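Local coordinates for protein yeast Cdc13 OB4 (PDB 3RMH) that forms a homodimer through this C-terminal OB-fold domain of a yeast telomere protein and, as part of the whole protein, probably takes part in binding DNA, at residues H14-S17 against Q18-L22; V70-G74 against K75-Q79; D90-T93 against P94-N97. The protein carries 2 engineered substitutions. All coordinates share one frame; numbering follows the deposited sequence.

Contact 1 (H14-S17 against Q18-L22); sequences HNIS and QLNHL
Asn15 and Leu19 are joined by the first i to i+4 backbone bond of the short helix 16-19, with Leu19 N donating to Asn15 O at 3.0 Å; one residue on, Asn20 N donates to Ile16 O at 2.9 Å. Asn15 is the N-cap of this helix, which links strands 9-11 and 28-42 in a beta-alpha-beta unit at the start of this OB-fold domain, and a type I beta turn from Leu19 to Leu22 follows. With its CG anti to the backbone N (chi1 -174°), the Asn15 side chain folds back over the helix start, and Gln18 N binds Asn15 OD1 at 3.1 Å from well above the carbonyl plane. The amides of Asn15 and Gln18 stack almost parallel, 4° apart, although the two chains arrive nearly perpendicular; Gln18 CG comes to 3.3 Å from Asn15 CG. Ile16 and Asn20 instead run alongside each other, with Ile16 CG2 3.7 Å from Asn20 ND2. That buried amide nitrogen is satisfied by Val65 O and Ile67 O, while Leu19 packs on Tyr30 and Trp117. His21 NE2 hydrogen-bonds to His21 NE2 of the second subunit, placing this turn at the dimer interface. Just ahead of the turn, Ser17 O lies at the edge of the His21 ring, in its plane, 3.0 Å from His21 CD2.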
ATOM      1  N   HIS B  14      -3.487  18.432   4.235  1.00 53.64           N
ATOM      2  CA  HIS B  14      -3.831  17.441   3.223  1.00 49.73           C
ATOM      3  C   HIS B  14      -2.669  16.970   2.349  1.00 48.72           C
ATOM      4  O   HIS B  14      -2.871  16.180   1.428  1.00 49.72           O
ATOM      5  CB  HIS B  14      -4.965  17.959   2.336  1.00 55.89           C
ATOM      6  CG  HIS B  14      -4.678  19.293   1.708  1.00 73.79           C
ATOM      7  ND1 HIS B  14      -4.932  20.482   2.350  1.00 79.17           N
ATOM      8  CD2 HIS B  14      -4.170  19.613   0.500  1.00 79.54           C
ATOM      9  CE1 HIS B  14      -4.587  21.489   1.564  1.00 80.07           C
ATOM     10  NE2 HIS B  14      -4.120  20.984   0.429  1.00 82.08           N
ATOM     11  N   ASN B  15      -1.457  17.443   2.610  1.00 40.06           N
ATOM     12  CA  ASN B  15      -0.343  16.947   1.828  1.00 38.65           C
ATOM     13  C   ASN B  15      -0.186  15.462   2.134  1.00 38.19           C
ATOM     14  O   ASN B  15       0.270  15.091   3.209  1.00 39.37           O
ATOM     15  CB  ASN B  15       0.938  17.720   2.132  1.00 50.80           C
ATOM     16  CG  ASN B  15       2.087  17.320   1.224  1.00 63.96           C
ATOM     17  OD1 ASN B  15       2.256  16.148   0.897  1.00 64.28           O
ATOM     18  ND2 ASN B  15       2.882  18.301   0.808  1.00 71.69           N
ATOM     19  N   ILE B  16      -0.585  14.622   1.185  1.00 34.01           N
ATOM     20  CA  ILE B  16      -0.583  13.175   1.377  1.00 32.48           C
ATOM     21  C   ILE B  16       0.820  12.643   1.633  1.00 31.12           C
ATOM     22  O   ILE B  16       1.012  11.771   2.486  1.00 33.61           O
ATOM     23  CB  ILE B  16      -1.234  12.466   0.174  1.00 32.21           C
ATOM     24  CG1 ILE B  16      -2.750  12.419   0.371  1.00 28.00           C
ATOM     25  CG2 ILE B  16      -0.664  11.057  -0.016  1.00 28.91           C
ATOM     26  CD1 ILE B  16      -3.499  11.873  -0.836  1.00 27.41           C
ATOM     27  N   SER B  17       1.800  13.179   0.912  1.00 33.27           N
ATOM     28  CA  SER B  17       3.197  12.824   1.140  1.00 40.63           C
ATOM     29  C   SER B  17       3.592  13.054   2.599  1.00 41.82           C
ATOM     30  O   SER B  17       4.310  12.247   3.196  1.00 44.21           O
ATOM     31  CB  SER B  17       4.110  13.638   0.226  1.00 54.62           C
ATOM     32  OG  SER B  17       5.465  13.493   0.623  1.00 67.26           O
ATOM     33  N   GLN B  18       3.115  14.154   3.172  1.00 35.48           N
ATOM     34  CA  GLN B  18       3.387  14.466   4.571  1.00 40.33           C
ATOM     35  C   GLN B  18       2.658  13.512   5.513  1.00 37.70           C
ATOM     36  O   GLN B  18       3.191  13.134   6.555  1.00 40.62           O
ATOM     37  CB  GLN B  18       3.014  15.918   4.892  1.00 48.95           C
ATOM     38  CG  GLN B  18       3.779  16.947   4.072  1.00 61.09           C
ATOM     39  CD  GLN B  18       3.547  18.377   4.541  1.00 71.65           C
ATOM     40  OE1 GLN B  18       2.658  18.643   5.354  1.00 71.54           O
ATOM     41  NE2 GLN B  18       4.355  19.303   4.032  1.00 71.85           N
ATOM     42  N   LEU B  19       1.446  13.118   5.143  1.00 32.81           N
ATOM     43  CA  LEU B  19       0.657  12.216   5.967  1.00 31.03           C
ATOM     44  C   LEU B  19       1.298  10.835   6.018  1.00 33.17           C
ATOM     45  O   LEU B  19       1.288  10.174   7.058  1.00 29.01           O
ATOM     46  CB  LEU B  19      -0.768  12.102   5.431  1.00 25.35           C
ATOM     47  CG  LEU B  19      -1.633  13.368   5.484  1.00 29.39           C
ATOM     48  CD1 LEU B  19      -3.015  13.080   4.944  1.00 30.46           C
ATOM     49  CD2 LEU B  19      -1.722  13.869   6.918  1.00 37.86           C
ATOM     50  N   ASN B  20       1.854  10.401   4.890  1.00 26.91           N
ATOM     51  CA  ASN B  20       2.487   9.079   4.823  1.00 25.11           C
ATOM     52  C   ASN B  20       3.757   8.982   5.638  1.00 26.79           C
ATOM     53  O   ASN B  20       4.253   7.883   5.890  1.00 25.49           O
ATOM     54  CB  ASN B  20       2.786   8.682   3.374  1.00 19.22           C
ATOM     55  CG  ASN B  20       1.578   8.104   2.681  1.00 25.00           C
ATOM     56  OD1 ASN B  20       0.783   7.386   3.296  1.00 23.89           O
ATOM     57  ND2 ASN B  20       1.426   8.416   1.394  1.00 26.07           N
ATOM     58  N   HIS B  21       4.297  10.126   6.036  1.00 25.87           N
ATOM     59  CA  HIS B  21       5.527  10.124   6.834  1.00 32.33           C
ATOM     60  C   HIS B  21       5.277  10.160   8.338  1.00 38.22           C
ATOM     61  O   HIS B  21       6.195   9.912   9.126  1.00 36.60           O
ATOM     62  CB  HIS B  21       6.457  11.264   6.420  1.00 35.25           C
ATOM     63  CG  HIS B  21       7.295  10.938   5.218  1.00 45.96           C
ATOM     64  ND1 HIS B  21       8.573  10.457   5.322  1.00 42.44           N
ATOM     65  CD2 HIS B  21       7.000  10.992   3.895  1.00 43.53           C
ATOM     66  CE1 HIS B  21       9.054  10.241   4.100  1.00 45.88           C
ATOM     67  NE2 HIS B  21       8.128  10.556   3.229  1.00 46.02           N
ATOM     68  N   LEU B  22       4.046  10.467   8.736  1.00 28.30           N
ATOM     69  CA  LEU B  22       3.731  10.600  10.164  1.00 34.40           C
ATOM     70  C   LEU B  22       4.008   9.288  10.892  1.00 34.38           C
ATOM     71  O   LEU B  22       3.336   8.280  10.660  1.00 30.09           O
ATOM     72  CB  LEU B  22       2.280  11.031  10.370  1.00 33.73           C
ATOM     73  CG  LEU B  22       1.921  12.475  10.005  1.00 34.12           C
ATOM     74  CD1 LEU B  22       0.414  12.658  10.059  1.00 39.42           C
ATOM     75  CD2 LEU B  22       2.608  13.476  10.926  1.00 41.14           C
TER

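Contact 2 (V70-G74 against K75-Q79); sequences VYITG and KEEVQ
Thr73 and Glu77 tie the end of strand 68-73 to the first turn of helix 75-82: Thr73 N donates to Glu77 OE1 at 2.8 Å. The carboxylate receives this donor from above its plane. Glu77 reaches back because its CG stands anti to the carbonyl carbon (chi1 -73°) and the chain beyond is extended, carrying the acid across the strand end. The short strand and helix segments meet steeply, their axes 110° apart and 6.6 Å at closest approach.

On the buried side, methyl groups pack against the helix backbone. Ile72 CG2 rests 3.6 Å from Glu77 O and touches the Glu77 side chain at CB (3.9 Å). Val78 CG2 lies more loosely, 4.3 Å from Ile72 CG2, but approaches Gly74 O to 3.2 Å. Both Ile72 and Val78 are buried, and Ile72 also packs on Ile47 and Pro119. By contrast, Lys75 and Glu76 occupy the solvent side; the acid of Glu76 leads away from the strand, and the Lys75 chain is poorly ordered. Thr73 directs its hydroxyl to Glu46 on the adjoining strand, while Glu77 OE2 has a long, weak ion pair with Arg107.

Gly74 has a backbone shape in which a side chain would run into the preceding carbonyl oxygen. Its own carbonyl opens the helix, Val78 N donating to Gly74 O at 3.0 Å. With Gly74 as N-cap, the helix follows the third strand of the barrel and precedes the fourth, the usual place of the OB-fold helix.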
ATOM      1  N   VAL B  70      -6.389   4.056   1.915  1.00 17.15           N
ATOM      2  CA  VAL B  70      -7.451   4.198   2.906  1.00 21.54           C
ATOM      3  C   VAL B  70      -8.176   2.868   3.053  1.00 20.36           C
ATOM      4  O   VAL B  70      -8.688   2.331   2.081  1.00 27.70           O
ATOM      5  CB  VAL B  70      -8.468   5.253   2.446  1.00 21.51           C
ATOM      6  CG1 VAL B  70      -9.639   5.344   3.418  1.00 23.77           C
ATOM      7  CG2 VAL B  70      -7.787   6.607   2.289  1.00 26.87           C
ATOM      8  N   TYR B  71      -8.242   2.359   4.275  1.00 17.11           N
ATOM      9  CA  TYR B  71      -8.783   1.030   4.534  1.00 18.33           C
ATOM     10  C   TYR B  71     -10.102   1.083   5.248  1.00 22.19           C
ATOM     11  O   TYR B  71     -10.253   1.799   6.230  1.00 24.78           O
ATOM     12  CB  TYR B  71      -7.832   0.253   5.466  1.00 20.88           C
ATOM     13  CG  TYR B  71      -6.505  -0.116   4.869  1.00 22.66           C
ATOM     14  CD1 TYR B  71      -6.248  -1.419   4.474  1.00 27.40           C
ATOM     15  CD2 TYR B  71      -5.492   0.818   4.751  1.00 24.24           C
ATOM     16  CE1 TYR B  71      -5.020  -1.776   3.936  1.00 31.92           C
ATOM     17  CE2 TYR B  71      -4.248   0.469   4.222  1.00 27.79           C
ATOM     18  CZ  TYR B  71      -4.025  -0.824   3.819  1.00 33.49           C
ATOM     19  OH  TYR B  71      -2.805  -1.162   3.292  1.00 37.95           O
ATOM     20  N   ILE B  72     -11.050   0.290   4.770  1.00 17.11           N
ATOM     21  CA  ILE B  72     -12.297   0.065   5.479  1.00 20.37           C
ATOM     22  C   ILE B  72     -12.252  -1.414   5.833  1.00 29.01           C
ATOM     23  O   ILE B  72     -12.397  -2.263   4.962  1.00 29.01           O
ATOM     24  CB  ILE B  72     -13.494   0.339   4.585  1.00 24.50           C
ATOM     25  CG1 ILE B  72     -13.490   1.812   4.159  1.00 23.94           C
ATOM     26  CG2 ILE B  72     -14.788   0.015   5.316  1.00 29.97           C
ATOM     27  CD1 ILE B  72     -14.577   2.165   3.145  1.00 25.87           C
ATOM     28  N   THR B  73     -12.050  -1.723   7.109  1.00 23.23           N
ATOM     29  CA  THR B  73     -11.645  -3.079   7.478  1.00 32.98           C
ATOM     30  C   THR B  73     -12.567  -3.724   8.503  1.00 34.09           C
ATOM     31  O   THR B  73     -12.909  -3.102   9.507  1.00 33.29           O
ATOM     32  CB  THR B  73     -10.221  -3.055   8.021  1.00 38.66           C
ATOM     33  OG1 THR B  73      -9.384  -2.361   7.088  1.00 37.47           O
ATOM     34  CG2 THR B  73      -9.702  -4.471   8.235  1.00 44.63           C
ATOM     35  N   GLY B  74     -12.970  -4.968   8.238  1.00 38.96           N
ATOM     36  CA  GLY B  74     -13.835  -5.720   9.135  1.00 44.77           C
ATOM     37  C   GLY B  74     -15.274  -5.782   8.651  1.00 48.89           C
ATOM     38  O   GLY B  74     -15.740  -4.864   7.989  1.00 39.42           O
ATOM     39  N   LYS B  75     -15.981  -6.856   8.991  1.00 47.05           N
ATOM     40  CA  LYS B  75     -17.364  -7.035   8.546  1.00 51.22           C
ATOM     41  C   LYS B  75     -18.230  -5.831   8.903  1.00 46.62           C
ATOM     42  O   LYS B  75     -19.042  -5.375   8.096  1.00 50.18           O
ATOM     43  CB  LYS B  75     -17.978  -8.299   9.165  1.00 65.53           C
ATOM     44  CG  LYS B  75     -18.306  -8.171  10.656  1.00 75.59           C
ATOM     45  CD  LYS B  75     -19.323  -9.216  11.115  1.00 84.69           C
ATOM     46  CE  LYS B  75     -18.769 -10.627  10.983  1.00 86.95           C
ATOM     47  NZ  LYS B  75     -19.854 -11.635  10.822  1.00 87.31           N
ATOM     48  N   GLU B  76     -18.050  -5.318  10.118  1.00 39.31           N
ATOM     49  CA  GLU B  76     -18.880  -4.235  10.624  1.00 45.26           C
ATOM     50  C   GLU B  76     -18.668  -2.919   9.874  1.00 35.75           C
ATOM     51  O   GLU B  76     -19.633  -2.249   9.502  1.00 39.29           O
ATOM     52  CB  GLU B  76     -18.636  -4.032  12.118  1.00 39.70           C
ATOM     53  CG  GLU B  76     -19.839  -3.475  12.860  1.00 66.82           C
ATOM     54  CD  GLU B  76     -20.945  -4.505  13.054  1.00 85.69           C
ATOM     55  OE1 GLU B  76     -20.791  -5.653  12.577  1.00 88.90           O
ATOM     56  OE2 GLU B  76     -21.968  -4.166  13.689  1.00 91.85           O
ATOM     57  N   GLU B  77     -17.407  -2.551   9.666  1.00 34.58           N
ATOM     58  CA  GLU B  77     -17.069  -1.338   8.924  1.00 35.55           C
ATOM     59  C   GLU B  77     -17.513  -1.420   7.464  1.00 30.48           C
ATOM     60  O   GLU B  77     -18.015  -0.442   6.893  1.00 29.27           O
ATOM     61  CB  GLU B  77     -15.569  -1.082   8.986  1.00 36.00           C
ATOM     62  CG  GLU B  77     -15.060  -0.596  10.329  1.00 43.38           C
ATOM     63  CD  GLU B  77     -13.552  -0.403  10.323  1.00 53.86           C
ATOM     64  OE1 GLU B  77     -12.990  -0.160   9.227  1.00 45.83           O
ATOM     65  OE2 GLU B  77     -12.926  -0.513  11.404  1.00 61.37           O
ATOM     66  N   VAL B  78     -17.312  -2.580   6.855  1.00 30.27           N
ATOM     67  CA  VAL B  78     -17.747  -2.805   5.483  1.00 28.28           C
ATOM     68  C   VAL B  78     -19.262  -2.677   5.347  1.00 35.69           C
ATOM     69  O   VAL B  78     -19.767  -2.021   4.427  1.00 31.56           O
ATOM     70  CB  VAL B  78     -17.264  -4.169   4.955  1.00 33.85           C
ATOM     71  CG1 VAL B  78     -17.836  -4.439   3.565  1.00 30.65           C
ATOM     72  CG2 VAL B  78     -15.740  -4.198   4.908  1.00 33.75           C
ATOM     73  N   GLN B  79     -19.994  -3.289   6.271  1.00 37.85           N
ATOM     74  CA  GLN B  79     -21.446  -3.189   6.236  1.00 39.53           C
ATOM     75  C   GLN B  79     -21.921  -1.764   6.496  1.00 35.16           C
ATOM     76  O   GLN B  79     -22.867  -1.299   5.868  1.00 40.51           O
ATOM     77  CB  GLN B  79     -22.098  -4.176   7.208  1.00 51.36           C
ATOM     78  CG  GLN B  79     -21.985  -5.624   6.749  1.00 65.35           C
ATOM     79  CD  GLN B  79     -22.541  -5.831   5.347  1.00 67.81           C
ATOM     80  OE1 GLN B  79     -23.707  -5.536   5.077  1.00 63.44           O
ATOM     81  NE2 GLN B  79     -21.700  -6.331   4.443  1.00 62.64           N
TER

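Contact 3 (D90-T93 against P94-N97); sequences DIFT and PLLN
Phe92 and Leu95 are brought together three residues apart round one turn: Phe92 has chi1 near -60° and Leu95 chi1 near -48°, each placing CG beside its own backbone N. They belong to a turn with a short 3-10 segment, in the connection between helix 75-82 and strand 99-108 of the OB fold. Leu95 CD1 comes to 4.3 Å from Phe92 CD1 in an oblique approach to the ring. Ile91 CG1 sits over one face of that ring, 3.5 Å from its plane and nearer the ring's edge than its centre. Phe92 also packs on Val39 and Ile41 of strand 28-42, whereas Leu95 touches Ile36 there and Ile124 and Leu127 of helix 124-134, so the turn bridges barrel and C-terminal helix. Its backbone is held by Leu95 N donating to Phe92 O at 2.8 Å, the donor standing above the carbonyl plane. Pro94 has no N-H to give; its ring carbon CD lies 3.5 Å from Ile91 O, and its side chain packs on Arg131. After the proline, the turn closes through a straight but weak bond, Leu96 N to Thr93 O at 3.4 Å.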
ATOM      1  N   ASP B  90     -18.503  -2.780  -9.166  1.00 40.13           N
ATOM      2  CA  ASP B  90     -19.271  -1.845  -9.977  1.00 47.81           C
ATOM      3  C   ASP B  90     -19.696  -0.600  -9.203  1.00 47.20           C
ATOM      4  O   ASP B  90     -19.838   0.474  -9.785  1.00 39.00           O
ATOM      5  CB  ASP B  90     -20.492  -2.536 -10.588  1.00 58.20           C
ATOM      6  CG  ASP B  90     -20.116  -3.756 -11.414  1.00 76.49           C
ATOM      7  OD1 ASP B  90     -19.003  -3.773 -11.989  1.00 79.04           O
ATOM      8  OD2 ASP B  90     -20.929  -4.702 -11.484  1.00 83.51           O
ATOM      9  N   ILE B  91     -19.903  -0.724  -7.894  1.00 43.87           N
ATOM     10  CA  ILE B  91     -20.350   0.447  -7.140  1.00 37.07           C
ATOM     11  C   ILE B  91     -19.275   1.526  -7.087  1.00 32.30           C
ATOM     12  O   ILE B  91     -19.579   2.693  -6.864  1.00 31.78           O
ATOM     13  CB  ILE B  91     -20.825   0.114  -5.709  1.00 33.46           C
ATOM     14  CG1 ILE B  91     -19.645  -0.278  -4.814  1.00 29.22           C
ATOM     15  CG2 ILE B  91     -21.945  -0.930  -5.734  1.00 39.10           C
ATOM     16  CD1 ILE B  91     -20.039  -0.524  -3.369  1.00 29.90           C
ATOM     17  N   PHE B  92     -18.017   1.143  -7.298  1.00 28.85           N
ATOM     18  CA  PHE B  92     -16.934   2.122  -7.265  1.00 26.29           C
ATOM     19  C   PHE B  92     -16.677   2.844  -8.598  1.00 27.20           C
ATOM     20  O   PHE B  92     -16.069   3.915  -8.632  1.00 26.03           O
ATOM     21  CB  PHE B  92     -15.657   1.478  -6.725  1.00 25.22           C
ATOM     22  CG  PHE B  92     -15.817   0.950  -5.325  1.00 26.92           C
ATOM     23  CD1 PHE B  92     -15.770   1.808  -4.237  1.00 25.61           C
ATOM     24  CD2 PHE B  92     -16.052  -0.394  -5.103  1.00 30.39           C
ATOM     25  CE1 PHE B  92     -15.931   1.333  -2.954  1.00 30.84           C
ATOM     26  CE2 PHE B  92     -16.215  -0.875  -3.813  1.00 32.26           C
ATOM     27  CZ  PHE B  92     -16.151  -0.011  -2.743  1.00 31.20           C
ATOM     28  N   THR B  93     -17.158   2.270  -9.690  1.00 26.33           N
ATOM     29  CA  THR B  93     -16.880   2.829 -11.023  1.00 27.58           C
ATOM     30  C   THR B  93     -17.129   4.335 -11.186  1.00 35.27           C
ATOM     31  O   THR B  93     -16.293   5.039 -11.757  1.00 33.58           O
ATOM     32  CB  THR B  93     -17.638   2.053 -12.105  1.00 37.23           C
ATOM     33  OG1 THR B  93     -17.169   0.700 -12.106  1.00 41.87           O
ATOM     34  CG2 THR B  93     -17.411   2.685 -13.477  1.00 41.89           C
ATOM     35  N   PRO B  94     -18.279   4.838 -10.692  1.00 36.26           N
ATOM     36  CA  PRO B  94     -18.541   6.273 -10.857  1.00 35.89           C
ATOM     37  C   PRO B  94     -17.594   7.168 -10.059  1.00 31.65           C
ATOM     38  O   PRO B  94     -17.534   8.367 -10.312  1.00 35.45           O
ATOM     39  CB  PRO B  94     -19.983   6.434 -10.342  1.00 40.68           C
ATOM     40  CG  PRO B  94     -20.576   5.057 -10.424  1.00 41.68           C
ATOM     41  CD  PRO B  94     -19.427   4.142 -10.087  1.00 34.01           C
ATOM     42  N   LEU B  95     -16.859   6.598  -9.111  1.00 23.40           N
ATOM     43  CA  LEU B  95     -15.987   7.406  -8.254  1.00 28.31           C
ATOM     44  C   LEU B  95     -14.548   7.564  -8.790  1.00 38.83           C
ATOM     45  O   LEU B  95     -13.796   8.426  -8.327  1.00 30.90           O
ATOM     46  CB  LEU B  95     -15.972   6.819  -6.840  1.00 30.96           C
ATOM     47  CG  LEU B  95     -17.365   6.496  -6.275  1.00 34.71           C
ATOM     48  CD1 LEU B  95     -17.275   5.806  -4.897  1.00 31.11           C
ATOM     49  CD2 LEU B  95     -18.259   7.733  -6.223  1.00 40.60           C
ATOM     50  N   LEU B  96     -14.172   6.756  -9.781  1.00 29.19           N
ATOM     51  CA  LEU B  96     -12.769   6.690 -10.202  1.00 29.48           C
ATOM     52  C   LEU B  96     -12.344   7.961 -10.931  1.00 38.92           C
ATOM     53  O   LEU B  96     -13.095   8.505 -11.742  1.00 43.64           O
ATOM     54  CB  LEU B  96     -12.528   5.481 -11.112  1.00 39.81           C
ATOM     55  CG  LEU B  96     -12.767   4.090 -10.525  1.00 47.71           C
ATOM     56  CD1 LEU B  96     -12.640   3.035 -11.620  1.00 50.65           C
ATOM     57  CD2 LEU B  96     -11.810   3.797  -9.366  1.00 48.96           C
ATOM     58  N   ASN B  97     -11.127   8.412 -10.645  1.00 27.88           N
ATOM     59  CA  ASN B  97     -10.550   9.570 -11.316  1.00 33.16           C
ATOM     60  C   ASN B  97     -11.387  10.837 -11.188  1.00 34.88           C
ATOM     61  O   ASN B  97     -11.358  11.702 -12.063  1.00 29.66           O
ATOM     62  CB  ASN B  97     -10.275   9.232 -12.782  1.00 41.87           C
ATOM     63  CG  ASN B  97      -9.402   8.006 -12.929  1.00 47.77           C
ATOM     64  OD1 ASN B  97      -8.427   7.828 -12.190  1.00 40.66           O
ATOM     65  ND2 ASN B  97      -9.758   7.135 -13.863  1.00 58.19           N
TER

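Overall arrangement
The three contacts follow one another along the chain and belong to one OB-fold domain, whose strands form a curled mixed sheet. Contact 1 lies on the opposite side of the chain's centre from contacts 2 and 3, its centre about 22 Å and about 24 Å from theirs, respectively. The centres of contacts 2 and 3 are about 18 Å apart, and no pair touches. Strand 28-42 receives side chains from contacts 1 and 3, and strand 115-119 from contacts 1 and 2. The contacts thus pack on overlapping parts of the same sheet; contact 1 meets the second subunit through several residues, contact 2 through Tyr71 alone and contact 3 not at all.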